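Local coordinates for protein phospholethanolamine N-methyltransferase 2 (Haemonchus contortus, PDB 4KRI) that probably transfers methyl groups from S-adenosylmethionine to phosphomonomethylethanolamine in nematode phosphocholine biosynthesis, at residues Cys278-Tyr283 and Asp306-Arg311. Sequence-based numbering, arbitrary orientation.
Sequences CDACEY and DKLFSR. With SAH (S-adenosyl-L-homocysteine), chain D.
Cys281 and Leu308 bring the two backbones closest, their CA atoms 5.3 Å apart, where the loop following strand 273-277 meets the flank of helix 305-315. The loop is tightly turned: Asp279 O accepts from both Glu282 N and Tyr283 N, and the carbonyl of Cys281 faces the helix. There Arg311 takes it up. Its NE donates to Cys281 O; the modelled 2.4 Å between them is very short, so the exact length of this hydrogen bond is doubtful. Cys281 O lies at the guanidinium edge, near its plane, and a bend at chi2 (-137°) carries the head group to the loop. One turn earlier, Lys307 lays its aliphatic chain beside the same oxygen, CD 3.4 Å from Cys281 O, while its CG lies over one guanidinium face near the rim. Beside this polar point the contact is apolar: Cys281 SG lies against CB and CD1 of Leu308, each 4.1 Å away, and Ile302 touches both side chains. The same loop also binds the adenine of S-adenosylhomocysteine. Ala280 N donates almost straight to adenine N1 (3.1 Å, 177°). Asp279 OD1 accepts from adenine N6 at 3.0 Å. That same oxygen closes an Asx turn by accepting from Cys281 N, on its anti side. As in other class I (Rossmann-like) methyltransferases, an acidic side chain and the next backbone N-H in the loop after a strand bind N6 and N1. One short turn thus serves both the adenine edge and, through the Cys281 carbonyl, the helix, and the Asx turn probably holds the Asp279 carboxylate in place for the adenine amino group.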
loop_
_atom_site.group_PDB
_atom_site.type_symbol
_atom_site.label_atom_id
_atom_site.label_comp_id
_atom_site.label_asym_id
_atom_site.label_seq_id
_atom_site.Cartn_x
_atom_site.Cartn_y
_atom_site.Cartn_z
ATOM N N CYS A 278 -0.054 -3.061 0.680
ATOM C CA CYS A 278 -1.035 -4.104 0.353
ATOM C C CYS A 278 -1.944 -3.615 -0.736
ATOM O O CYS A 278 -1.954 -2.433 -1.056
ATOM C CB CYS A 278 -1.871 -4.498 1.573
ATOM S SG CYS A 278 -2.845 -3.128 2.308
ATOM N N ASP A 279 -2.687 -4.545 -1.320
ATOM C CA ASP A 279 -3.666 -4.232 -2.352
ATOM C C ASP A 279 -4.992 -4.036 -1.622
ATOM O O ASP A 279 -5.497 -4.952 -0.978
ATOM C CB ASP A 279 -3.752 -5.396 -3.345
ATOM C CG ASP A 279 -4.689 -5.115 -4.506
ATOM O OD1 ASP A 279 -5.636 -4.314 -4.345
ATOM O OD2 ASP A 279 -4.485 -5.712 -5.586
ATOM N N ALA A 280 -5.540 -2.829 -1.702
ATOM C CA ALA A 280 -6.725 -2.475 -0.921
ATOM C C ALA A 280 -7.965 -3.284 -1.321
ATOM O O ALA A 280 -8.947 -3.335 -0.582
ATOM C CB ALA A 280 -6.998 -0.976 -1.022
ATOM N N CYS A 281 -7.902 -3.935 -2.474
ATOM C CA CYS A 281 -8.975 -4.828 -2.908
ATOM C C CYS A 281 -8.915 -6.213 -2.287
ATOM O O CYS A 281 -9.889 -6.969 -2.355
ATOM C CB CYS A 281 -8.920 -4.985 -4.413
ATOM S SG CYS A 281 -9.557 -3.549 -5.218
ATOM N N GLU A 282 -7.773 -6.555 -1.700
ATOM C CA GLU A 282 -7.553 -7.902 -1.175
ATOM C C GLU A 282 -7.417 -7.940 0.338
ATOM O O GLU A 282 -7.868 -8.880 0.994
ATOM C CB GLU A 282 -6.280 -8.505 -1.779
ATOM C CG GLU A 282 -6.294 -8.687 -3.287
ATOM C CD GLU A 282 -4.973 -9.239 -3.810
ATOM O OE1 GLU A 282 -4.324 -8.558 -4.635
ATOM O OE2 GLU A 282 -4.580 -10.354 -3.394
ATOM N N TYR A 283 -6.779 -6.919 0.891
ATOM C CA TYR A 283 -6.338 -6.946 2.272
ATOM C C TYR A 283 -7.475 -7.022 3.284
ATOM O O TYR A 283 -8.549 -6.457 3.078
ATOM C CB TYR A 283 -5.468 -5.729 2.559
ATOM C CG TYR A 283 -4.809 -5.761 3.905
ATOM C CD1 TYR A 283 -3.617 -6.442 4.094
ATOM C CD2 TYR A 283 -5.372 -5.107 4.997
ATOM C CE1 TYR A 283 -2.995 -6.466 5.327
ATOM C CE2 TYR A 283 -4.760 -5.130 6.239
ATOM C CZ TYR A 283 -3.569 -5.812 6.398
ATOM O OH TYR A 283 -2.942 -5.844 7.624
ATOM N N ASP A 306 -16.725 -2.535 -7.818
ATOM C CA ASP A 306 -17.689 -3.228 -6.947
ATOM C C ASP A 306 -17.019 -3.884 -5.731
ATOM O O ASP A 306 -17.479 -3.725 -4.595
ATOM C CB ASP A 306 -18.464 -4.285 -7.736
ATOM C CG ASP A 306 -19.438 -5.075 -6.867
ATOM O OD1 ASP A 306 -19.059 -6.169 -6.384
ATOM O OD2 ASP A 306 -20.588 -4.608 -6.674
ATOM N N LYS A 307 -15.942 -4.628 -5.970
ATOM C CA LYS A 307 -15.247 -5.292 -4.876
ATOM C C LYS A 307 -14.673 -4.251 -3.926
ATOM O O LYS A 307 -14.789 -4.392 -2.717
ATOM C CB LYS A 307 -14.135 -6.215 -5.397
ATOM C CG LYS A 307 -13.329 -6.878 -4.275
ATOM C CD LYS A 307 -12.146 -7.678 -4.794
ATOM C CE LYS A 307 -12.569 -9.039 -5.317
ATOM N NZ LYS A 307 -11.406 -9.979 -5.417
ATOM N N LEU A 308 -14.057 -3.212 -4.482
ATOM C CA LEU A 308 -13.459 -2.161 -3.663
ATOM C C LEU A 308 -14.502 -1.497 -2.789
ATOM O O LEU A 308 -14.283 -1.305 -1.591
ATOM C CB LEU A 308 -12.800 -1.100 -4.540
ATOM C CG LEU A 308 -12.173 0.048 -3.749
ATOM C CD1 LEU A 308 -10.960 -0.418 -2.968
ATOM C CD2 LEU A 308 -11.802 1.161 -4.705
ATOM N N PHE A 309 -15.637 -1.146 -3.387
ATOM C CA PHE A 309 -16.693 -0.482 -2.623
ATOM C C PHE A 309 -17.273 -1.366 -1.525
ATOM O O PHE A 309 -17.591 -0.868 -0.443
ATOM C CB PHE A 309 -17.805 0.067 -3.541
ATOM C CG PHE A 309 -17.487 1.416 -4.160
ATOM C CD1 PHE A 309 -16.176 1.801 -4.411
ATOM C CD2 PHE A 309 -18.507 2.299 -4.476
ATOM C CE1 PHE A 309 -15.887 3.039 -4.987
ATOM C CE2 PHE A 309 -18.229 3.537 -5.053
ATOM C CZ PHE A 309 -16.915 3.911 -5.298
ATOM N N SER A 310 -17.403 -2.671 -1.776
ATOM C CA SER A 310 -17.897 -3.581 -0.734
ATOM C C SER A 310 -16.890 -3.707 0.410
ATOM O O SER A 310 -17.273 -3.795 1.581
ATOM C CB SER A 310 -18.211 -4.966 -1.301
ATOM O OG SER A 310 -17.014 -5.669 -1.574
ATOM N N ARG A 311 -15.600 -3.701 0.071
ATOM C CA ARG A 311 -14.556 -3.739 1.093
ATOM C C ARG A 311 -14.523 -2.461 1.938
ATOM O O ARG A 311 -14.333 -2.509 3.162
ATOM C CB ARG A 311 -13.188 -3.954 0.447
ATOM C CG ARG A 311 -13.016 -5.290 -0.236
ATOM C CD ARG A 311 -11.639 -5.839 0.109
ATOM N NE ARG A 311 -11.368 -7.155 -0.466
ATOM C CZ ARG A 311 -12.074 -8.249 -0.201
ATOM N NH1 ARG A 311 -13.118 -8.191 0.616
ATOM N NH2 ARG A 311 -11.742 -9.405 -0.764
HETATM N N SAH D . -3.275 9.726 -2.397
HETATM C CA SAH D . -1.886 10.167 -2.689
HETATM C CB SAH D . -1.268 9.269 -3.832
HETATM C CG SAH D . -1.867 9.393 -5.229
HETATM S SD SAH D . -1.086 8.261 -6.423
HETATM C C SAH D . -1.821 11.620 -2.950
HETATM O O SAH D . -2.820 12.314 -2.827
HETATM O OXT SAH D . -0.728 12.152 -3.061
HETATM C "C5'" SAH D . -2.068 6.751 -6.476
HETATM C "C4'" SAH D . -1.633 5.710 -5.608
HETATM O "O4'" SAH D . -2.640 4.664 -5.600
HETATM C "C3'" SAH D . -0.407 5.067 -6.136
HETATM O "O3'" SAH D . 0.618 5.201 -5.176
HETATM C "C2'" SAH D . -0.748 3.657 -6.328
HETATM O "O2'" SAH D . 0.311 2.788 -5.998
HETATM C "C1'" SAH D . -1.927 3.481 -5.427
HETATM N N9 SAH D . -2.746 2.264 -5.758
HETATM C C8 SAH D . -3.285 1.945 -6.957
HETATM N N7 SAH D . -3.996 0.823 -6.809
HETATM C C5 SAH D . -3.930 0.436 -5.517
HETATM C C6 SAH D . -4.473 -0.646 -4.812
HETATM N N6 SAH D . -5.252 -1.595 -5.435
HETATM N N1 SAH D . -4.201 -0.737 -3.491
HETATM C C2 SAH D . -3.445 0.172 -2.866
HETATM N N3 SAH D . -2.917 1.225 -3.515
HETATM C C4 SAH D . -3.131 1.371 -4.836
#